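Local atomic coordinates of 1H-3-hydroxy-4-oxoquinoline 2,4-dioxygenase (PDB entry 3IBT), a protein that cleaves the ring of 3-hydroxy-1H-quinolin-4-one with dioxygen, without any cofactor, releasing N-formylanthranilate and carbon monoxide in oxoquinoline degradation. Residues 160-165 / 243-248; 5-10 / 54-59; 114-119 / 204-209; 135-140 / 181-186. All blocks are in the same frame, centred on the assembly; numbering follows the deposited sequence.

The four contacts lie well apart in one alpha/beta-hydrolase chain, their centres 21 to 28 Å from one another. Contact 2 closes first along the sequence, by the N-terminal edge of the sheet; contact 3 joins two neighbouring parallel strands of that sheet, and the centres of contacts 2 and 3 lie about 25 Å apart. Strands 115-119 and 207-212 are separated by a helical excursion without strands, which wholly contains contact 4. Contact 1 alternates with contacts 3 and 4 along the chain: it ties helix 160-169 of the excursion to segment 243-248, which carries the probable catalytic H244. Contacts 1 and 3 touch through P246 and I119, bringing excursion and histidine loop together on the sheet.

Contact 1 (160-165 / 243-248); sequences ADVLNH and THFPSL
V162 and L248 have the nearest CA atoms, 6.0 Å apart, where the first turns of helix 160-169 face a loop that enters helix 246-249 with F245 at its N-cap. V162 places its methyls on two neighbours: chi1 of 171° puts CG1 trans to the backbone N, and from there it lies 3.7 Å from F245 CD1, while CG2 lies 3.8 Å from L248 CB. Trimming V162 to an alanine removes both methyls and would probably leave a gap between the helix and the F245 and L248 side chains. One turn on, H165 CB meets L248 CD1 at 3.6 Å. The H165 ring directs its edge at the F245 face in a T-shaped pair, centroids 5.3 Å apart and planes at 62°, so the phenyl has H165 CD2 above the rim of one face and H244 CB over the centre of the other. H165 and F245 also touch Q32, and the H244 ring stacks on W153; by similarity, H244 is the proton donor/acceptor and Q32 and W153 bind substrate. The arrangement is consistent with a second shell behind the loop of the probable catalytic histidine of an alpha/beta-hydrolase fold.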
# COMPACT_ATOMS: atom_id res chain seq x y z
N ALA A 160 4.38 0.01 -20.32
CA ALA A 160 5.78 0.37 -20.18
C ALA A 160 6.16 0.55 -18.71
O ALA A 160 7.14 -0.04 -18.25
CB ALA A 160 6.08 1.62 -20.96
N ASP A 161 5.34 1.32 -17.99
CA ASP A 161 5.60 1.73 -16.61
C ASP A 161 5.43 0.62 -15.60
O ASP A 161 6.13 0.61 -14.59
CB ASP A 161 4.66 2.86 -16.17
CG ASP A 161 4.80 4.13 -17.01
OD1 ASP A 161 5.89 4.35 -17.64
OD2 ASP A 161 3.81 4.92 -17.01
N VAL A 162 4.50 -0.30 -15.83
CA VAL A 162 4.28 -1.42 -14.89
C VAL A 162 5.40 -2.41 -15.08
O VAL A 162 6.02 -2.85 -14.10
CB VAL A 162 2.94 -2.12 -15.14
CG1 VAL A 162 2.85 -3.36 -14.35
CG2 VAL A 162 1.83 -1.21 -14.76
N LEU A 163 5.64 -2.75 -16.35
CA LEU A 163 6.79 -3.58 -16.72
C LEU A 163 8.07 -3.02 -16.13
O LEU A 163 8.83 -3.74 -15.50
CB LEU A 163 6.89 -3.75 -18.24
CG LEU A 163 5.74 -4.54 -18.83
CD1 LEU A 163 5.73 -4.47 -20.32
CD2 LEU A 163 5.84 -5.97 -18.42
N ASN A 164 8.29 -1.72 -16.28
CA ASN A 164 9.52 -1.14 -15.77
C ASN A 164 9.63 -1.34 -14.26
O ASN A 164 10.75 -1.55 -13.70
CB ASN A 164 9.64 0.36 -16.07
CG ASN A 164 10.95 0.93 -15.52
OD1 ASN A 164 12.03 0.42 -15.82
ND2 ASN A 164 10.85 1.93 -14.67
N HIS A 165 8.46 -1.25 -13.63
CA HIS A 165 8.39 -1.38 -12.19
C HIS A 165 8.85 -2.77 -11.76
O HIS A 165 9.79 -2.93 -10.97
CB HIS A 165 7.00 -1.10 -11.70
CG HIS A 165 6.88 -1.19 -10.23
ND1 HIS A 165 7.39 -0.22 -9.39
CD2 HIS A 165 6.34 -2.12 -9.43
CE1 HIS A 165 7.15 -0.55 -8.13
NE2 HIS A 165 6.52 -1.71 -8.13
N THR A 243 -3.79 -5.33 -14.30
CA THR A 243 -2.59 -5.26 -13.47
C THR A 243 -2.88 -5.10 -11.98
O THR A 243 -3.99 -4.69 -11.59
CB THR A 243 -1.76 -4.05 -14.00
OG1 THR A 243 -0.85 -4.53 -14.97
CG2 THR A 243 -1.07 -3.17 -12.90
N HIS A 244 -1.87 -5.39 -11.17
CA HIS A 244 -1.91 -5.21 -9.71
C HIS A 244 -1.64 -3.75 -9.23
O HIS A 244 -1.90 -3.46 -8.06
CB HIS A 244 -0.95 -6.25 -9.07
CG HIS A 244 -0.81 -6.19 -7.57
ND1 HIS A 244 -1.88 -6.35 -6.70
CD2 HIS A 244 0.29 -6.08 -6.79
CE1 HIS A 244 -1.44 -6.30 -5.45
NE2 HIS A 244 -0.13 -6.14 -5.48
N PHE A 245 -1.18 -2.83 -10.10
CA PHE A 245 -0.79 -1.46 -9.68
C PHE A 245 -1.59 -0.44 -10.45
O PHE A 245 -1.12 0.16 -11.43
CB PHE A 245 0.66 -1.23 -9.92
CG PHE A 245 1.45 -2.47 -9.78
CD1 PHE A 245 1.65 -3.30 -10.87
CD2 PHE A 245 1.99 -2.83 -8.54
CE1 PHE A 245 2.41 -4.49 -10.76
CE2 PHE A 245 2.75 -3.99 -8.39
CZ PHE A 245 2.96 -4.84 -9.52
N PRO A 246 -2.85 -0.25 -10.03
CA PRO A 246 -3.66 0.73 -10.72
C PRO A 246 -3.05 2.16 -10.71
O PRO A 246 -3.36 2.99 -11.56
CB PRO A 246 -5.00 0.68 -9.97
CG PRO A 246 -4.76 -0.08 -8.72
CD PRO A 246 -3.57 -0.94 -8.93
N SER A 247 -2.18 2.44 -9.76
CA SER A 247 -1.55 3.76 -9.72
C SER A 247 -0.57 3.94 -10.87
O SER A 247 -0.25 5.05 -11.21
CB SER A 247 -0.83 3.91 -8.41
OG SER A 247 0.04 2.79 -8.24
N LEU A 248 -0.10 2.83 -11.45
CA LEU A 248 0.83 2.89 -12.55
C LEU A 248 0.08 2.69 -13.82
O LEU A 248 0.23 3.48 -14.74
CB LEU A 248 1.86 1.78 -12.43
CG LEU A 248 3.01 1.95 -11.44
CD1 LEU A 248 3.86 0.67 -11.45
CD2 LEU A 248 3.85 3.16 -11.80

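Contact 2 (5-10 / 54-59); sequences NVNGTL and DWRGHD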
# COMPACT_ATOMS: atom_id res chain seq x y z
N ASN A 5 14.24 11.68 9.37
CA ASN A 5 14.35 10.33 9.96
C ASN A 5 13.53 10.19 11.25
O ASN A 5 13.32 11.16 12.01
CB ASN A 5 15.81 9.98 10.27
CG ASN A 5 16.17 10.28 11.69
OD1 ASN A 5 16.27 11.45 12.08
ND2 ASN A 5 16.32 9.23 12.50
N VAL A 6 13.10 8.95 11.51
CA VAL A 6 12.14 8.70 12.57
C VAL A 6 12.56 7.43 13.31
O VAL A 6 13.27 6.58 12.74
CB VAL A 6 10.67 8.56 12.01
CG1 VAL A 6 10.10 9.93 11.65
CG2 VAL A 6 10.62 7.65 10.80
N ASN A 7 12.13 7.33 14.57
CA ASN A 7 12.27 6.10 15.31
C ASN A 7 13.66 5.49 15.13
O ASN A 7 14.67 6.18 15.31
CB ASN A 7 11.18 5.13 14.86
CG ASN A 7 10.58 4.38 16.01
OD1 ASN A 7 11.38 3.47 16.59
ND2 ASN A 7 9.25 4.80 16.42
N GLY A 8 13.72 4.22 14.72
CA GLY A 8 15.00 3.52 14.60
C GLY A 8 15.91 4.00 13.48
O GLY A 8 17.14 3.93 13.58
N THR A 9 15.30 4.48 12.38
CA THR A 9 16.08 4.85 11.20
C THR A 9 15.53 6.02 10.39
O THR A 9 14.86 6.94 10.92
CB THR A 9 16.25 3.67 10.20
OG1 THR A 9 14.92 3.11 9.87
CG2 THR A 9 17.28 2.59 10.78
N LEU A 10 15.87 5.96 9.10
CA LEU A 10 15.42 6.96 8.18
C LEU A 10 14.44 6.41 7.14
O LEU A 10 14.27 5.19 6.99
CB LEU A 10 16.63 7.58 7.48
CG LEU A 10 16.24 8.66 6.47
CD1 LEU A 10 16.81 9.98 6.86
CD2 LEU A 10 16.71 8.25 5.09
N ASP A 54 9.33 6.44 1.82
CA ASP A 54 10.00 5.17 1.51
C ASP A 54 10.24 4.41 2.80
O ASP A 54 11.09 4.78 3.63
CB ASP A 54 11.35 5.38 0.80
CG ASP A 54 11.29 6.44 -0.28
OD1 ASP A 54 10.14 6.68 -0.78
OD2 ASP A 54 12.36 7.00 -0.63
N TRP A 55 9.47 3.34 2.95
CA TRP A 55 9.55 2.46 4.09
C TRP A 55 10.99 2.16 4.55
O TRP A 55 11.91 2.12 3.73
CB TRP A 55 8.85 1.17 3.69
CG TRP A 55 7.38 1.29 3.56
CD1 TRP A 55 6.58 0.77 2.56
CD2 TRP A 55 6.50 1.93 4.48
NE1 TRP A 55 5.25 1.06 2.81
CE2 TRP A 55 5.18 1.77 3.99
CE3 TRP A 55 6.70 2.62 5.68
CZ2 TRP A 55 4.07 2.29 4.65
CZ3 TRP A 55 5.59 3.14 6.34
CH2 TRP A 55 4.30 2.97 5.82
N ARG A 56 11.16 1.94 5.86
CA ARG A 56 12.40 1.35 6.37
C ARG A 56 13.09 0.45 5.34
O ARG A 56 12.47 -0.46 4.80
CB ARG A 56 12.11 0.49 7.61
CG ARG A 56 12.56 1.11 8.89
CD ARG A 56 12.38 0.15 10.11
NE ARG A 56 11.94 1.03 11.26
CZ ARG A 56 12.85 1.69 12.11
NH1 ARG A 56 14.28 1.57 11.96
NH2 ARG A 56 12.30 2.48 13.11
N GLY A 57 14.36 0.68 5.05
CA GLY A 57 15.11 -0.24 4.20
C GLY A 57 14.84 -0.06 2.72
O GLY A 57 15.51 -0.68 1.88
N HIS A 58 13.86 0.79 2.42
CA HIS A 58 13.44 1.05 1.06
C HIS A 58 13.99 2.34 0.46
O HIS A 58 13.75 2.63 -0.72
CB HIS A 58 11.93 1.01 1.00
CG HIS A 58 11.39 -0.36 1.16
ND1 HIS A 58 10.99 -0.87 2.37
CD2 HIS A 58 11.25 -1.37 0.26
CE1 HIS A 58 10.58 -2.11 2.22
NE2 HIS A 58 10.72 -2.44 0.95
N ASP A 59 14.72 3.10 1.25
CA ASP A 59 15.34 4.31 0.75
C ASP A 59 16.36 3.98 -0.37
O ASP A 59 16.74 2.81 -0.56
CB ASP A 59 15.95 5.12 1.89
CG ASP A 59 16.83 4.28 2.83
OD1 ASP A 59 16.36 3.20 3.30
OD2 ASP A 59 17.98 4.75 3.12
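L10 and R56 have the closest CA atoms, 6.6 Å apart, where a weakly bonded beta-hairpin with a two-residue loop faces the loop that follows strand 49-53. The hairpin reverses through a type II' turn from V6 to T9; these two residues are paired by V6 N to T9 O at 2.7 Å and by a weak return bond from T9 N to V6 O. It opens the sheet of the alpha/beta-hydrolase fold. The loop after strand 49-53 makes a type II turn from W55 to H58, with G57 at its positive-phi position.

Contact rests mainly on the long side chain of R56. Bent at chi3 (-143°), the chain carries its guanidinium across to the hairpin turn. T9 OG1 lies over one guanidinium face, close to NH1 at an angle too poor for a hydrogen bond. G8 N comes in at the edge, but G8 N and R56 NH2 are both donors, so their closeness is no bond; at this resolution such short separations carry little weight. N7 turns its amide plane 81° from the guanidinium, with CB 3.4 Å from R56 NH2. The charge is met elsewhere: NH2 forms a salt bridge to D76 of helix 70-83, whose surface also receives V6 and N7.

Further along, L10 CD2 approaches D59 OD2 at 4.2 Å, and that oxygen is hydrogen-bonded to T63. Within the hairpin, T9 O accepts a second donor, N5 ND2 at 3.1 Å, which reaches it from above the carbonyl plane.

Contact 3 (114-119 / 204-209); sequences PKTIII and QKPEIC. Unlike the reference sequence in segment 114-119: I118 (reference Val).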
# COMPACT_ATOMS: atom_id res chain seq x y z
N PRO A 114 -11.09 10.30 9.63
CA PRO A 114 -12.39 9.65 9.37
C PRO A 114 -12.50 8.89 8.04
O PRO A 114 -13.57 8.35 7.76
CB PRO A 114 -13.38 10.84 9.40
CG PRO A 114 -12.57 12.06 9.06
CD PRO A 114 -11.12 11.76 9.36
N LYS A 115 -11.43 8.89 7.24
CA LYS A 115 -11.40 8.31 5.90
C LYS A 115 -10.02 7.86 5.49
O LYS A 115 -9.00 8.47 5.83
CB LYS A 115 -11.80 9.31 4.86
CG LYS A 115 -13.23 9.66 4.87
CD LYS A 115 -13.63 10.26 3.53
CE LYS A 115 -14.68 11.34 3.70
NZ LYS A 115 -15.26 11.68 2.35
N THR A 116 -9.98 6.80 4.69
CA THR A 116 -8.70 6.27 4.25
C THR A 116 -8.87 5.50 2.93
O THR A 116 -9.99 5.10 2.59
CB THR A 116 -8.11 5.42 5.38
OG1 THR A 116 -6.75 5.08 5.10
CG2 THR A 116 -8.94 4.16 5.59
N ILE A 117 -7.81 5.31 2.16
CA ILE A 117 -7.95 4.58 0.91
C ILE A 117 -6.90 3.55 0.85
O ILE A 117 -5.78 3.74 1.26
CB ILE A 117 -7.73 5.49 -0.29
CG1 ILE A 117 -8.79 6.59 -0.32
CG2 ILE A 117 -7.64 4.65 -1.60
CD1 ILE A 117 -8.72 7.46 -1.44
N ILE A 118 -7.28 2.44 0.29
CA ILE A 118 -6.39 1.32 0.08
C ILE A 118 -6.52 0.89 -1.37
O ILE A 118 -7.57 1.05 -1.98
CB ILE A 118 -6.79 0.18 0.99
CG1 ILE A 118 -8.32 0.01 0.96
CG2 ILE A 118 -6.31 0.47 2.41
CD1 ILE A 118 -8.82 -0.93 1.98
N ILE A 119 -5.44 0.38 -1.93
CA ILE A 119 -5.42 0.08 -3.34
C ILE A 119 -4.93 -1.35 -3.53
O ILE A 119 -3.84 -1.71 -3.08
CB ILE A 119 -4.52 1.06 -4.10
CG1 ILE A 119 -5.04 2.48 -3.94
CG2 ILE A 119 -4.43 0.69 -5.56
CD1 ILE A 119 -4.23 3.52 -4.61
N GLN A 204 -14.23 1.72 15.83
CA GLN A 204 -14.89 2.83 15.16
C GLN A 204 -14.33 2.87 13.75
O GLN A 204 -13.12 3.03 13.54
CB GLN A 204 -14.57 4.12 15.88
CG GLN A 204 -15.07 4.20 17.30
CD GLN A 204 -14.88 5.60 17.88
OE1 GLN A 204 -14.32 6.49 17.22
NE2 GLN A 204 -15.36 5.81 19.12
N LYS A 205 -15.22 2.74 12.78
CA LYS A 205 -14.79 2.52 11.41
C LYS A 205 -14.81 3.80 10.58
O LYS A 205 -15.85 4.48 10.52
CB LYS A 205 -15.64 1.42 10.78
CG LYS A 205 -15.31 0.01 11.28
CD LYS A 205 -16.56 -0.84 11.35
CE LYS A 205 -16.68 -1.70 12.61
NZ LYS A 205 -15.62 -2.72 12.60
N PRO A 206 -13.67 4.14 9.95
CA PRO A 206 -13.67 5.22 8.96
C PRO A 206 -14.44 4.80 7.75
O PRO A 206 -14.72 3.61 7.57
CB PRO A 206 -12.20 5.33 8.56
CG PRO A 206 -11.60 4.08 8.93
CD PRO A 206 -12.34 3.55 10.12
N GLU A 207 -14.74 5.75 6.88
CA GLU A 207 -15.12 5.39 5.53
C GLU A 207 -13.83 4.91 4.83
O GLU A 207 -12.79 5.61 4.84
CB GLU A 207 -15.81 6.55 4.83
CG GLU A 207 -16.98 7.13 5.66
CD GLU A 207 -18.24 6.23 5.73
OE1 GLU A 207 -19.02 6.26 4.76
OE2 GLU A 207 -18.49 5.53 6.75
N ILE A 208 -13.89 3.68 4.33
CA ILE A 208 -12.75 3.03 3.66
C ILE A 208 -13.10 2.79 2.19
O ILE A 208 -14.16 2.21 1.89
CB ILE A 208 -12.37 1.69 4.32
CG1 ILE A 208 -12.33 1.87 5.85
CG2 ILE A 208 -11.02 1.18 3.77
CD1 ILE A 208 -11.98 0.62 6.63
N CYS A 209 -12.23 3.23 1.29
CA CYS A 209 -12.46 3.06 -0.12
C CYS A 209 -11.36 2.18 -0.66
O CYS A 209 -10.18 2.52 -0.51
CB CYS A 209 -12.44 4.40 -0.82
SG CYS A 209 -12.50 4.36 -2.62
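Two adjacent parallel strands of the central alpha/beta-hydrolase sheet meet here, K115 pairing with E207, T116 with I208 and I117 with C209. Strand 115-119 leads directly into D120, which by similarity raises the basicity of the active-site histidine. The axes of segments 115-119 and 207-209 approach to 4.9 Å, with their directions 21° apart. Four backbone hydrogen bonds of 3.0 to 3.2 Å alternate along the pair: E207 N to P114 O, T116 N to E207 O, C209 N to T116 O and I118 N to C209 O. The last is the straightest, with an N-H...O angle of 170°. Between them, K115 CA gives a CA-H...O contact to E207 O at 3.2 Å, and I117 CA makes another to C209 O.

Side chains then sort by face. On one, T116 and I208 run alongside each other, and I118 CD1 reaches I208 CG2 at 3.5 Å; chi1 of 44° tucks I118 CG1 in against both main-chain neighbours, from where CD1 leans over the adjoining strand. Helix 97-107 covers this face, and N101 bonds T116 OG1. On the other, K115 CG lies 4.0 Å from E207 CB, and I117 and C209 pack beneath F261 of helix 251-261. K115 NZ bonds the F261 carbonyl oxygen and the lysine makes a cation-pi contact with F261; E207 OE1 bonds H235 NE2.

Backbone bonding therefore carries the register, while the polar ends of K115 and E207 find partners outside the pair.

Contact 4 (135-140 / 181-186); sequences EGQHPT and ACREIE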
# COMPACT_ATOMS: atom_id res chain seq x y z
N GLU A 135 6.99 -19.89 -1.03
CA GLU A 135 8.04 -19.82 -2.06
C GLU A 135 8.91 -18.61 -1.76
O GLU A 135 10.13 -18.73 -1.62
CB GLU A 135 7.42 -19.69 -3.45
CG GLU A 135 7.26 -21.01 -4.18
CD GLU A 135 5.93 -21.11 -4.95
OE1 GLU A 135 5.43 -20.07 -5.46
OE2 GLU A 135 5.37 -22.23 -5.04
N GLY A 136 8.24 -17.48 -1.62
CA GLY A 136 8.86 -16.24 -1.21
C GLY A 136 9.95 -16.23 -0.14
O GLY A 136 10.83 -15.38 -0.20
N GLN A 137 9.91 -17.13 0.86
CA GLN A 137 10.84 -17.00 1.99
C GLN A 137 12.02 -17.96 1.92
O GLN A 137 12.88 -17.97 2.81
CB GLN A 137 10.14 -17.17 3.33
CG GLN A 137 9.07 -16.13 3.62
CD GLN A 137 8.27 -16.46 4.87
OE1 GLN A 137 8.84 -16.65 5.94
NE2 GLN A 137 6.93 -16.55 4.74
N HIS A 138 12.04 -18.74 0.85
CA HIS A 138 13.04 -19.77 0.60
C HIS A 138 14.43 -19.17 0.39
O HIS A 138 14.68 -18.59 -0.66
CB HIS A 138 12.62 -20.51 -0.65
CG HIS A 138 13.40 -21.75 -0.90
ND1 HIS A 138 14.70 -21.73 -1.35
CD2 HIS A 138 13.06 -23.05 -0.79
CE1 HIS A 138 15.14 -22.97 -1.49
NE2 HIS A 138 14.16 -23.79 -1.16
N PRO A 139 15.35 -19.37 1.36
CA PRO A 139 16.67 -18.72 1.38
C PRO A 139 17.51 -18.83 0.10
O PRO A 139 18.39 -17.95 -0.18
CB PRO A 139 17.41 -19.41 2.54
CG PRO A 139 16.57 -20.54 2.93
CD PRO A 139 15.18 -20.25 2.53
N THR A 140 17.23 -19.89 -0.67
CA THR A 140 18.05 -20.18 -1.83
C THR A 140 17.32 -19.87 -3.13
O THR A 140 17.96 -19.70 -4.17
CB THR A 140 18.49 -21.65 -1.85
OG1 THR A 140 18.20 -22.24 -0.53
CG2 THR A 140 20.04 -21.82 -2.20
N ALA A 181 9.19 -9.38 3.84
CA ALA A 181 7.92 -9.00 3.32
C ALA A 181 6.95 -10.18 3.42
O ALA A 181 5.79 -10.04 3.83
CB ALA A 181 8.07 -8.57 1.89
N CYS A 182 7.47 -11.34 3.08
CA CYS A 182 6.65 -12.53 3.09
C CYS A 182 6.33 -12.99 4.49
O CYS A 182 5.17 -13.28 4.79
CB CYS A 182 7.24 -13.60 2.19
SG CYS A 182 7.23 -12.95 0.50
N ARG A 183 7.32 -12.98 5.37
CA ARG A 183 7.08 -13.32 6.75
C ARG A 183 6.00 -12.40 7.28
O ARG A 183 5.08 -12.82 8.00
CB ARG A 183 8.30 -13.07 7.59
CG ARG A 183 9.48 -13.96 7.39
CD ARG A 183 10.32 -13.76 8.62
NE ARG A 183 10.02 -12.43 9.20
CZ ARG A 183 10.91 -11.43 9.27
NH1 ARG A 183 12.19 -11.60 8.81
NH2 ARG A 183 10.54 -10.27 9.82
N GLU A 184 6.13 -11.14 6.93
CA GLU A 184 5.26 -10.17 7.53
C GLU A 184 3.86 -10.22 7.02
O GLU A 184 2.94 -10.18 7.83
CB GLU A 184 5.82 -8.77 7.40
CG GLU A 184 7.03 -8.64 8.27
CD GLU A 184 6.75 -9.09 9.69
OE1 GLU A 184 5.66 -8.76 10.22
OE2 GLU A 184 7.62 -9.78 10.25
N ILE A 185 3.71 -10.32 5.71
CA ILE A 185 2.40 -10.38 5.10
C ILE A 185 1.71 -11.64 5.61
O ILE A 185 0.54 -11.62 6.08
CB ILE A 185 2.49 -10.42 3.55
CG1 ILE A 185 3.10 -9.12 2.98
CG2 ILE A 185 1.09 -10.70 2.93
CD1 ILE A 185 3.50 -9.20 1.51
N GLU A 186 2.49 -12.73 5.55
CA GLU A 186 2.07 -14.02 6.06
C GLU A 186 1.61 -13.81 7.48
O GLU A 186 0.47 -14.06 7.78
CB GLU A 186 3.18 -15.06 5.99
CG GLU A 186 2.69 -16.46 5.59
CD GLU A 186 3.75 -17.58 5.69
OE1 GLU A 186 4.86 -17.37 6.26
OE2 GLU A 186 3.45 -18.71 5.21
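G136 and Q137, in the turn after helix 127-135, meet C182, R183 and E186 on one side of helix 175-192, and the hydrogen bond across the contact comes from the Q137 amide. Its NE2 donates to E186 OE1 at 2.7 Å with an N-H...O angle of 152°. The acceptor lies near the amide plane, but the amide approaches from above the carboxylate, 62° out of its plane. NE2 also bonds the L133 carbonyl, so two acceptors probably limit its rotation. The other carboxylate oxygen, OE2, forms a salt bridge with R190.

The remaining touches are van der Waals. Chi1 of -62° sets Q137 CG against C182 CB at 3.4 Å, and the extended chain beyond it carries the amide to E186. Q137 OE1 lies beside the aliphatic part of R183, 3.1 Å from CG. G136 CA sits 4.1 Å from C182 SG.

Within the helix, R183 NH2 bridges E184 OE2 at 3.0 Å, in the guanidinium plane, and D67 is its other salt-bridge partner.

Replacing Q137 with a leucine removes the amide and would probably leave E186 OE1 and the L133 carbonyl without this donor.

The segments join a connecting turn to a long helix within the helical excursion between strands 115-119 and 207-212, where many alpha/beta hydrolases carry a cap; W153, probably a substrate contact, comes from the same excursion.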